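Local coordinates for putative pilus assembly-related protein (PDB 4DAD) that probably binds and hydrolyses ATP as a whole protein, and is seen here as its CheY-like response regulator receiver domain, at residues Asn22-Ser27 with Arg47-Val52; Asp69-Asp74 with Pro94-Leu99; Arg54-Val59 with Leu83-Lys88. One frame throughout, in Å; residues are numbered along the deposited sequence. Where two conformers were deposited one is given.

Contact 1. Residues Asn22-Ser27 with Arg47-Val52. With SO4 (sulfate ion), chain C.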
loop_
_atom_site.group_PDB
_atom_site.type_symbol
_atom_site.label_atom_id
_atom_site.label_comp_id
_atom_site.label_asym_id
_atom_site.label_seq_id
_atom_site.Cartn_x
_atom_site.Cartn_y
_atom_site.Cartn_z
ATOM N N ASN A 22 -13.976 6.655 9.946
ATOM C CA ASN A 22 -14.425 5.426 10.552
ATOM C C ASN A 22 -13.285 4.440 10.585
ATOM O O ASN A 22 -12.788 4.033 9.538
ATOM C CB ASN A 22 -15.624 4.877 9.780
ATOM C CG ASN A 22 -16.851 5.734 9.920
ATOM O OD1 ASN A 22 -17.014 6.505 10.873
ATOM N ND2 ASN A 22 -17.754 5.603 8.979
ATOM N N ILE A 23 -12.882 4.058 11.794
ATOM C CA ILE A 23 -11.803 3.103 12.057
ATOM C C ILE A 23 -12.346 1.807 12.665
ATOM O O ILE A 23 -13.039 1.832 13.675
ATOM C CB ILE A 23 -10.706 3.715 12.995
ATOM C CG1 ILE A 23 -10.259 5.129 12.500
ATOM C CG2 ILE A 23 -9.510 2.721 13.161
ATOM C CD1 ILE A 23 -8.918 5.618 12.949
ATOM N N LEU A 24 -12.002 0.674 12.062
ATOM C CA LEU A 24 -12.301 -0.654 12.601
ATOM C C LEU A 24 -11.014 -1.189 13.226
ATOM O O LEU A 24 -9.980 -1.236 12.546
ATOM C CB LEU A 24 -12.836 -1.587 11.524
ATOM C CG LEU A 24 -13.169 -3.036 11.958
ATOM C CD1 LEU A 24 -14.326 -3.079 12.998
ATOM C CD2 LEU A 24 -13.491 -3.881 10.747
ATOM N N VAL A 25 -11.054 -1.498 14.532
ATOM C CA VAL A 25 -9.905 -2.029 15.304
ATOM C C VAL A 25 -10.154 -3.527 15.524
ATOM O O VAL A 25 -11.195 -3.894 16.055
ATOM C CB VAL A 25 -9.612 -1.251 16.633
ATOM C CG1 VAL A 25 -8.489 -1.925 17.408
ATOM C CG2 VAL A 25 -9.214 0.191 16.344
ATOM N N ALA A 26 -9.231 -4.390 15.067
ATOM C CA ALA A 26 -9.418 -5.840 15.128
ATOM C C ALA A 26 -8.340 -6.522 15.916
ATOM O O ALA A 26 -7.169 -6.387 15.565
ATOM C CB ALA A 26 -9.457 -6.414 13.709
ATOM N N SER A 27 -8.731 -7.292 16.960
ATOM C CA SER A 27 -7.810 -8.088 17.805
ATOM C C SER A 27 -8.534 -9.263 18.493
ATOM O O SER A 27 -9.662 -9.117 18.920
ATOM C CB SER A 27 -7.110 -7.224 18.852
ATOM O OG SER A 27 -6.255 -8.031 19.651
ATOM N N ARG A 47 -14.178 7.954 14.680
ATOM C CA ARG A 47 -15.272 7.059 15.067
ATOM C C ARG A 47 -14.710 5.627 15.051
ATOM O O ARG A 47 -14.333 5.117 13.990
ATOM C CB ARG A 47 -16.494 7.224 14.143
ATOM C CG ARG A 47 -17.099 8.614 14.147
ATOM C CD ARG A 47 -18.516 8.589 13.603
ATOM N NE ARG A 47 -19.195 9.871 13.832
ATOM C CZ ARG A 47 -20.389 10.203 13.341
ATOM N NH1 ARG A 47 -21.063 9.351 12.569
ATOM N NH2 ARG A 47 -20.918 11.391 13.615
ATOM N N VAL A 48 -14.591 5.015 16.241
ATOM C CA VAL A 48 -13.947 3.720 16.416
ATOM C C VAL A 48 -14.966 2.625 16.679
ATOM O O VAL A 48 -15.819 2.763 17.563
ATOM C CB VAL A 48 -12.861 3.768 17.538
ATOM C CG1 VAL A 48 -12.078 2.450 17.630
ATOM C CG2 VAL A 48 -11.906 4.919 17.308
ATOM N N THR A 49 -14.814 1.508 15.915
ATOM C CA THR A 49 -15.572 0.257 16.009
ATOM C C THR A 49 -14.572 -0.862 16.333
ATOM O O THR A 49 -13.497 -0.921 15.750
ATOM C CB THR A 49 -16.344 -0.002 14.714
ATOM O OG1 THR A 49 -17.256 1.065 14.513
ATOM C CG2 THR A 49 -17.115 -1.301 14.730
ATOM N N ARG A 50 -14.939 -1.725 17.285
ATOM C CA ARG A 50 -14.153 -2.860 17.730
ATOM C C ARG A 50 -14.679 -4.174 17.191
ATOM O O ARG A 50 -15.888 -4.358 17.085
ATOM C CB ARG A 50 -14.208 -2.921 19.256
ATOM C CG ARG A 50 -13.644 -1.710 19.959
ATOM C CD ARG A 50 -14.181 -1.640 21.370
ATOM N NE ARG A 50 -13.951 -0.315 21.940
ATOM C CZ ARG A 50 -13.408 -0.087 23.130
ATOM N NH1 ARG A 50 -13.048 -1.098 23.908
ATOM N NH2 ARG A 50 -13.224 1.155 23.553
ATOM N N THR A 51 -13.772 -5.118 16.911
ATOM C CA THR A 51 -14.107 -6.504 16.545
ATOM C C THR A 51 -13.056 -7.504 17.117
ATOM O O THR A 51 -11.879 -7.179 17.221
ATOM C CB THR A 51 -14.302 -6.703 15.044
ATOM O OG1 THR A 51 -14.660 -8.063 14.825
ATOM C CG2 THR A 51 -13.078 -6.391 14.239
ATOM N N VAL A 52 -13.503 -8.715 17.473
ATOM C CA VAL A 52 -12.643 -9.785 17.962
ATOM C C VAL A 52 -12.320 -10.743 16.827
ATOM O O VAL A 52 -11.546 -11.689 17.025
ATOM C CB VAL A 52 -13.192 -10.572 19.189
ATOM C CG1 VAL A 52 -13.148 -9.737 20.461
ATOM C CG2 VAL A 52 -14.581 -11.145 18.921
HETATM S S SO4 C . -12.336 0.345 27.911
HETATM O O1 SO4 C . -11.574 1.242 27.030
HETATM O O2 SO4 C . -13.291 1.123 28.698
HETATM O O3 SO4 C . -13.086 -0.636 27.119
HETATM O O4 SO4 C . -11.394 -0.338 28.802
#
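N22-A26 and R47-T51 are parallel neighbouring strands, joined in register along one side of the central sheet. R47-T51 is the outermost strand there within this chain. The backbones make a regular parallel ladder. I23 N donates to R47 O at 2.8 Å, and I23 O accepts from T49 N at 2.9 Å. V25 follows the same pattern with T49 O and T51 N. The T51 N bond is the most bent of the ladder, with 148° at its hydrogen. S27 N to T51 O closes the ladder at a longer 3.2 Å.

On one face, L24 has CG anti to its backbone N (chi1 179°). This brings methyl CD1 to T49 CG2 (3.7 Å) and to T51 CG2 (3.8 Å). A26 CB rests on the same T51 methyl at 3.7 Å. N22 and R47 run side by side, with OD1 of N22 alongside CB of R47 at 3.4 Å. N22 ND2 bonds instead to A67 O.

On the other face, V25 CG2 meets V48 CG1 at 3.9 Å. The extended R50 side chain gives NH1 to a sulfate, probably from the crystallisation liquor.

The contact is part of a beta-alpha-beta unit. Helix 30-43 connects the two strands and packs on the face of V25, V48 and R50. F68 touches L24 and T49 on the opposite face. Strand 70-74 flanks N22-A26 on its other edge.

Contact 2. Residues Asp69-Asp74 with Pro94-Leu99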
loop_
_atom_site.group_PDB
_atom_site.type_symbol
_atom_site.label_atom_id
_atom_site.label_comp_id
_atom_site.label_asym_id
_atom_site.label_seq_id
_atom_site.Cartn_x
_atom_site.Cartn_y
_atom_site.Cartn_z
ATOM N N ASP A 69 -13.104 3.357 6.796
ATOM C CA ASP A 69 -12.026 3.990 6.054
ATOM C C ASP A 69 -10.731 3.293 6.428
ATOM O O ASP A 69 -9.895 3.069 5.565
ATOM C CB ASP A 69 -11.959 5.490 6.377
ATOM C CG ASP A 69 -13.226 6.245 6.067
ATOM O OD1 ASP A 69 -13.542 6.408 4.863
ATOM O OD2 ASP A 69 -13.894 6.703 7.028
ATOM N N ILE A 70 -10.578 2.930 7.715
ATOM C CA ILE A 70 -9.351 2.311 8.230
ATOM C C ILE A 70 -9.655 1.020 9.003
ATOM O O ILE A 70 -10.634 0.921 9.737
ATOM C CB ILE A 70 -8.533 3.317 9.080
ATOM C CG1 ILE A 70 -8.084 4.513 8.227
ATOM C CG2 ILE A 70 -7.319 2.664 9.786
ATOM C CD1 ILE A 70 -7.725 5.832 9.082
ATOM N N LEU A 71 -8.792 0.026 8.788
ATOM C CA LEU A 71 -8.797 -1.252 9.453
ATOM C C LEU A 71 -7.446 -1.430 10.102
ATOM O O LEU A 71 -6.438 -1.576 9.422
ATOM C CB LEU A 71 -9.137 -2.397 8.474
ATOM C CG LEU A 71 -8.909 -3.837 8.939
ATOM C CD1 LEU A 71 -9.600 -4.133 10.253
ATOM C CD2 LEU A 71 -9.367 -4.807 7.870
HETATM N N MSE A 72 -7.432 -1.399 11.434
HETATM C CA MSE A 72 -6.213 -1.612 12.195
HETATM C C MSE A 72 -6.212 -3.041 12.740
HETATM O O MSE A 72 -7.067 -3.383 13.559
HETATM C CB MSE A 72 -6.121 -0.591 13.293
HETATM C CG MSE A 72 -4.713 -0.329 13.731
HETATM SE SE MSE A 72 -4.714 1.154 14.966
HETATM C CE MSE A 72 -5.724 2.439 13.869
ATOM N N ILE A 73 -5.321 -3.900 12.207
ATOM C CA ILE A 73 -5.255 -5.308 12.572
ATOM C C ILE A 73 -4.112 -5.565 13.550
ATOM O O ILE A 73 -2.969 -5.220 13.263
ATOM C CB ILE A 73 -5.138 -6.217 11.309
ATOM C CG1 ILE A 73 -6.427 -6.242 10.484
ATOM C CG2 ILE A 73 -4.738 -7.663 11.645
ATOM C CD1 ILE A 73 -6.145 -6.544 8.940
ATOM N N ASP A 74 -4.420 -6.232 14.677
ATOM C CA ASP A 74 -3.402 -6.685 15.613
ATOM C C ASP A 74 -2.787 -7.990 15.024
ATOM O O ASP A 74 -3.496 -8.990 14.850
ATOM C CB ASP A 74 -4.009 -6.882 17.012
ATOM C CG ASP A 74 -3.117 -7.553 18.040
ATOM O OD1 ASP A 74 -1.915 -7.740 17.755
ATOM O OD2 ASP A 74 -3.616 -7.874 19.141
ATOM N N PRO A 94 -10.778 -1.498 -2.016
ATOM C CA PRO A 94 -9.651 -0.599 -2.297
ATOM C C PRO A 94 -9.698 0.718 -1.500
ATOM O O PRO A 94 -8.647 1.297 -1.220
ATOM C CB PRO A 94 -9.767 -0.359 -3.805
ATOM C CG PRO A 94 -10.682 -1.446 -4.318
ATOM C CD PRO A 94 -11.623 -1.683 -3.219
ATOM N N GLY A 95 -10.897 1.142 -1.102
ATOM C CA GLY A 95 -11.098 2.344 -0.288
ATOM C C GLY A 95 -10.675 2.188 1.166
ATOM O O GLY A 95 -10.416 3.188 1.864
ATOM N N LEU A 96 -10.565 0.918 1.626
ATOM C CA LEU A 96 -10.138 0.573 2.984
ATOM C C LEU A 96 -8.593 0.501 3.095
ATOM O O LEU A 96 -7.938 -0.196 2.319
ATOM C CB LEU A 96 -10.774 -0.763 3.408
ATOM C CG LEU A 96 -10.598 -1.206 4.845
ATOM C CD1 LEU A 96 -11.335 -0.308 5.785
ATOM C CD2 LEU A 96 -11.119 -2.598 5.015
ATOM N N THR A 97 -8.041 1.233 4.066
ATOM C CA THR A 97 -6.636 1.283 4.382
ATOM C C THR A 97 -6.384 0.339 5.558
ATOM O O THR A 97 -6.945 0.529 6.645
ATOM C CB THR A 97 -6.244 2.722 4.662
ATOM O OG1 THR A 97 -6.426 3.466 3.473
ATOM C CG2 THR A 97 -4.805 2.873 5.118
ATOM N N CYS A 98 -5.524 -0.677 5.332
ATOM C CA CYS A 98 -5.178 -1.649 6.353
ATOM C C CYS A 98 -3.855 -1.284 6.969
ATOM O O CYS A 98 -2.854 -1.112 6.274
ATOM C CB CYS A 98 -5.169 -3.079 5.813
ATOM S SG CYS A 98 -6.640 -3.526 4.846
ATOM N N LEU A 99 -3.874 -1.158 8.294
ATOM C CA LEU A 99 -2.738 -0.900 9.156
ATOM C C LEU A 99 -2.516 -2.155 9.963
ATOM O O LEU A 99 -3.475 -2.724 10.488
ATOM C CB LEU A 99 -3.034 0.294 10.077
ATOM C CG LEU A 99 -2.728 1.731 9.609
ATOM C CD1 LEU A 99 -3.390 2.078 8.312
ATOM C CD2 LEU A 99 -3.226 2.718 10.622
HETATM O O HOH W 1 -11.711 5.749 2.504
#
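D69 meets L96 and T97 where two central parallel strands of the receiver sheet begin. The strands belong to a beta-alpha-beta crossover through helix 80-92. D69 O accepts from T97 N at 3.0 Å, with the donor tilted 22° from the carbonyl plane. D69 OD1 and G95 O share a water. D69 OD2 forms a salt bridge with R145.

I70 sends methyl CG2 to CD2 of L99, 4.2 Å away, on the face covered by helix 128-140. L71 turns to the other face. With CG anti to the backbone N (chi1 168°), L71 CD2 comes to 4.0 Å from L96 CD2. L89 of helix 80-92 touches both leucines. L71 bonds through both its N and its O, to T97 O and L99 N.

M72 is selenomethionine. Its CG lies 4.1 Å from L99 CB. A bend at its last torsion (chi3 -52°) brings CE to L99 CD2, also at 4.1 Å. I73 N then donates to L99 O at 2.8 Å, the last rung.

D74 is the predicted phosphorylation site and is unmodified here. Its OD1 forms a salt bridge with R32 NH2, and its OD2 is hydrogen-bonded to S27 OG.

Contact 3. Residues Arg54-Val59 with Leu83-Lys88. With SO4 (sulfate ion), chain B.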
loop_
_atom_site.group_PDB
_atom_site.type_symbol
_atom_site.label_atom_id
_atom_site.label_comp_id
_atom_site.label_asym_id
_atom_site.label_seq_id
_atom_site.Cartn_x
_atom_site.Cartn_y
_atom_site.Cartn_z
ATOM N N ARG A 54 -11.115 -12.397 13.118
ATOM C CA ARG A 54 -9.860 -12.489 12.359
ATOM C C ARG A 54 -10.154 -11.989 10.954
ATOM O O ARG A 54 -11.335 -11.934 10.561
ATOM C CB ARG A 54 -9.276 -13.926 12.364
ATOM C CG ARG A 54 -10.321 -15.036 12.444
ATOM C CD ARG A 54 -9.748 -16.439 12.592
ATOM N NE ARG A 54 -10.827 -17.431 12.582
ATOM C CZ ARG A 54 -11.217 -18.107 11.502
ATOM N NH1 ARG A 54 -10.594 -17.938 10.341
ATOM N NH2 ARG A 54 -12.219 -18.974 11.580
ATOM N N ALA A 55 -9.102 -11.626 10.194
ATOM C CA ALA A 55 -9.242 -11.123 8.825
ATOM C C ALA A 55 -10.068 -12.072 7.933
ATOM O O ALA A 55 -10.834 -11.586 7.119
ATOM C CB ALA A 55 -7.882 -10.879 8.213
ATOM N N ALA A 56 -9.994 -13.396 8.145
ATOM C CA ALA A 56 -10.751 -14.382 7.363
ATOM C C ALA A 56 -12.282 -14.343 7.651
ATOM O O ALA A 56 -13.087 -14.746 6.808
ATOM C CB ALA A 56 -10.200 -15.772 7.612
ATOM N N GLN A 57 -12.676 -13.837 8.824
ATOM C CA GLN A 57 -14.084 -13.690 9.182
ATOM C C GLN A 57 -14.617 -12.306 8.727
ATOM O O GLN A 57 -15.729 -12.210 8.197
ATOM C CB GLN A 57 -14.242 -13.856 10.680
ATOM C CG GLN A 57 -13.885 -15.230 11.188
ATOM C CD GLN A 57 -14.014 -15.274 12.681
ATOM O OE1 GLN A 57 -13.460 -14.446 13.411
ATOM N NE2 GLN A 57 -14.789 -16.214 13.162
ATOM N N ILE A 58 -13.795 -11.261 8.904
ATOM C CA ILE A 58 -14.095 -9.890 8.526
ATOM C C ILE A 58 -14.456 -9.787 7.008
ATOM O O ILE A 58 -15.474 -9.163 6.691
ATOM C CB ILE A 58 -12.900 -8.974 8.928
ATOM C CG1 ILE A 58 -12.738 -8.914 10.460
ATOM C CG2 ILE A 58 -13.042 -7.582 8.366
ATOM C CD1 ILE A 58 -11.385 -8.288 10.947
ATOM N N VAL A 59 -13.665 -10.431 6.095
ATOM C CA VAL A 59 -13.878 -10.411 4.628
ATOM C C VAL A 59 -15.320 -10.817 4.261
ATOM O O VAL A 59 -15.880 -10.273 3.304
ATOM C CB VAL A 59 -12.879 -11.272 3.783
ATOM C CG1 VAL A 59 -12.779 -10.751 2.352
ATOM C CG2 VAL A 59 -11.493 -11.321 4.395
ATOM N N LEU A 83 -2.641 -13.592 5.883
ATOM C CA LEU A 83 -2.053 -12.674 4.881
ATOM C C LEU A 83 -2.849 -12.741 3.573
ATOM O O LEU A 83 -3.100 -11.712 2.925
ATOM C CB LEU A 83 -0.571 -12.972 4.614
ATOM C CG LEU A 83 0.432 -12.444 5.640
ATOM C CD1 LEU A 83 1.763 -13.123 5.482
ATOM C CD2 LEU A 83 0.640 -10.949 5.519
ATOM N N ALA A 84 -3.296 -13.953 3.224
ATOM C CA ALA A 84 -4.141 -14.187 2.058
ATOM C C ALA A 84 -5.522 -13.510 2.249
ATOM O O ALA A 84 -6.058 -12.910 1.314
ATOM C CB ALA A 84 -4.303 -15.682 1.842
ATOM N N ALA A 85 -6.065 -13.585 3.481
ATOM C CA ALA A 85 -7.342 -13.003 3.864
ATOM C C ALA A 85 -7.275 -11.501 3.802
ATOM O O ALA A 85 -8.224 -10.890 3.311
ATOM C CB ALA A 85 -7.720 -13.460 5.262
ATOM N N ILE A 86 -6.142 -10.901 4.262
ATOM C CA ILE A 86 -5.870 -9.454 4.211
ATOM C C ILE A 86 -5.731 -9.040 2.747
ATOM O O ILE A 86 -6.207 -7.955 2.380
ATOM C CB ILE A 86 -4.624 -9.075 5.050
ATOM C CG1 ILE A 86 -4.890 -9.315 6.558
ATOM C CG2 ILE A 86 -4.191 -7.627 4.789
ATOM C CD1 ILE A 86 -3.660 -9.529 7.436
ATOM N N GLU A 87 -5.084 -9.909 1.906
ATOM C CA GLU A 87 -4.933 -9.680 0.462
ATOM C C GLU A 87 -6.329 -9.612 -0.164
ATOM O O GLU A 87 -6.626 -8.669 -0.882
ATOM C CB GLU A 87 -4.084 -10.798 -0.180
ATOM C CG GLU A 87 -2.948 -10.338 -1.085
ATOM C CD GLU A 87 -1.860 -11.365 -1.378
ATOM O OE1 GLU A 87 -1.580 -12.220 -0.501
ATOM O OE2 GLU A 87 -1.254 -11.282 -2.473
ATOM N N LYS A 88 -7.197 -10.598 0.157
ATOM C CA LYS A 88 -8.571 -10.660 -0.364
ATOM C C LYS A 88 -9.331 -9.431 0.102
ATOM O O LYS A 88 -10.067 -8.816 -0.681
ATOM C CB LYS A 88 -9.279 -11.962 0.069
ATOM C CG LYS A 88 -10.680 -12.137 -0.542
ATOM C CD LYS A 88 -11.275 -13.531 -0.283
ATOM C CE LYS A 88 -12.670 -13.693 -0.859
ATOM N NZ LYS A 88 -13.184 -15.089 -0.716
HETATM S S SO4 B . -18.286 -16.414 10.912
HETATM O O1 SO4 B . -17.796 -16.132 9.560
HETATM O O2 SO4 B . -18.279 -15.169 11.695
HETATM O O3 SO4 B . -19.661 -16.948 10.863
HETATM O O4 SO4 B . -17.385 -17.407 11.519
#
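K88 has CG anti to its backbone N (chi1 -175°), and its chain stays extended beyond it. The stem of the lysine therefore crosses V59, with K88 CG 3.8 Å from V59 CG1. In I86, CG1 lies beside the backbone N (chi1 -67°), and this branch meets A55 CB at 3.8 Å.

Between these two contacts sits A85. Its methyl points at the short helix and fits against the backbone where A55 passes to A56. A85 CB is 3.7 Å from A56 N and 3.9 Å from A55 CB. A56 CB touches it from further out, at 4.1 Å. The three alanines have no side chain beyond CB, and the backbones come close: the CA atoms of A56 and A85 are 5.1 Å apart. No hydrogen bond joins the two segments. The contact is van der Waals only.

The start of the short helix is held by polar groups. R54 is the N-cap residue, and its N donates to Q57 OE1 at 3.1 Å, in the carbonyl plane and on a lone pair. The R54 guanidinium lies with one face over Q57 CG. E82 of the long helix accepts from A56 N. Q57 NE2 reaches a sulfate that R61 also binds. The ion is probably from the crystallisation liquor.

The arrangement is that of two neighbouring helices on one face of the parallel sheet, as in the alpha/beta receiver fold of CheY.

Contacts 1 and 2 hold one sheet. Strands 22-26 and 70-74 are neighbours in it, and a third ladder between them, including L24 N to I70 O, joins the two contacts. Contact 2 is the more central and is almost wholly buried. Contact 1 lies at the sheet margin and carries threonines and arginines as well as apolar residues. Contact 3 has no backbone ladder and joins helices by alanines, with V59, I86 and the K88 stem around them. It lies further out, although most of its touching residues are buried. It packs on both others: I58 meets A26 and T51 of contact 1, and I86 meets I73 of contact 2. Helix 80-92 also links the two strands of contact 2.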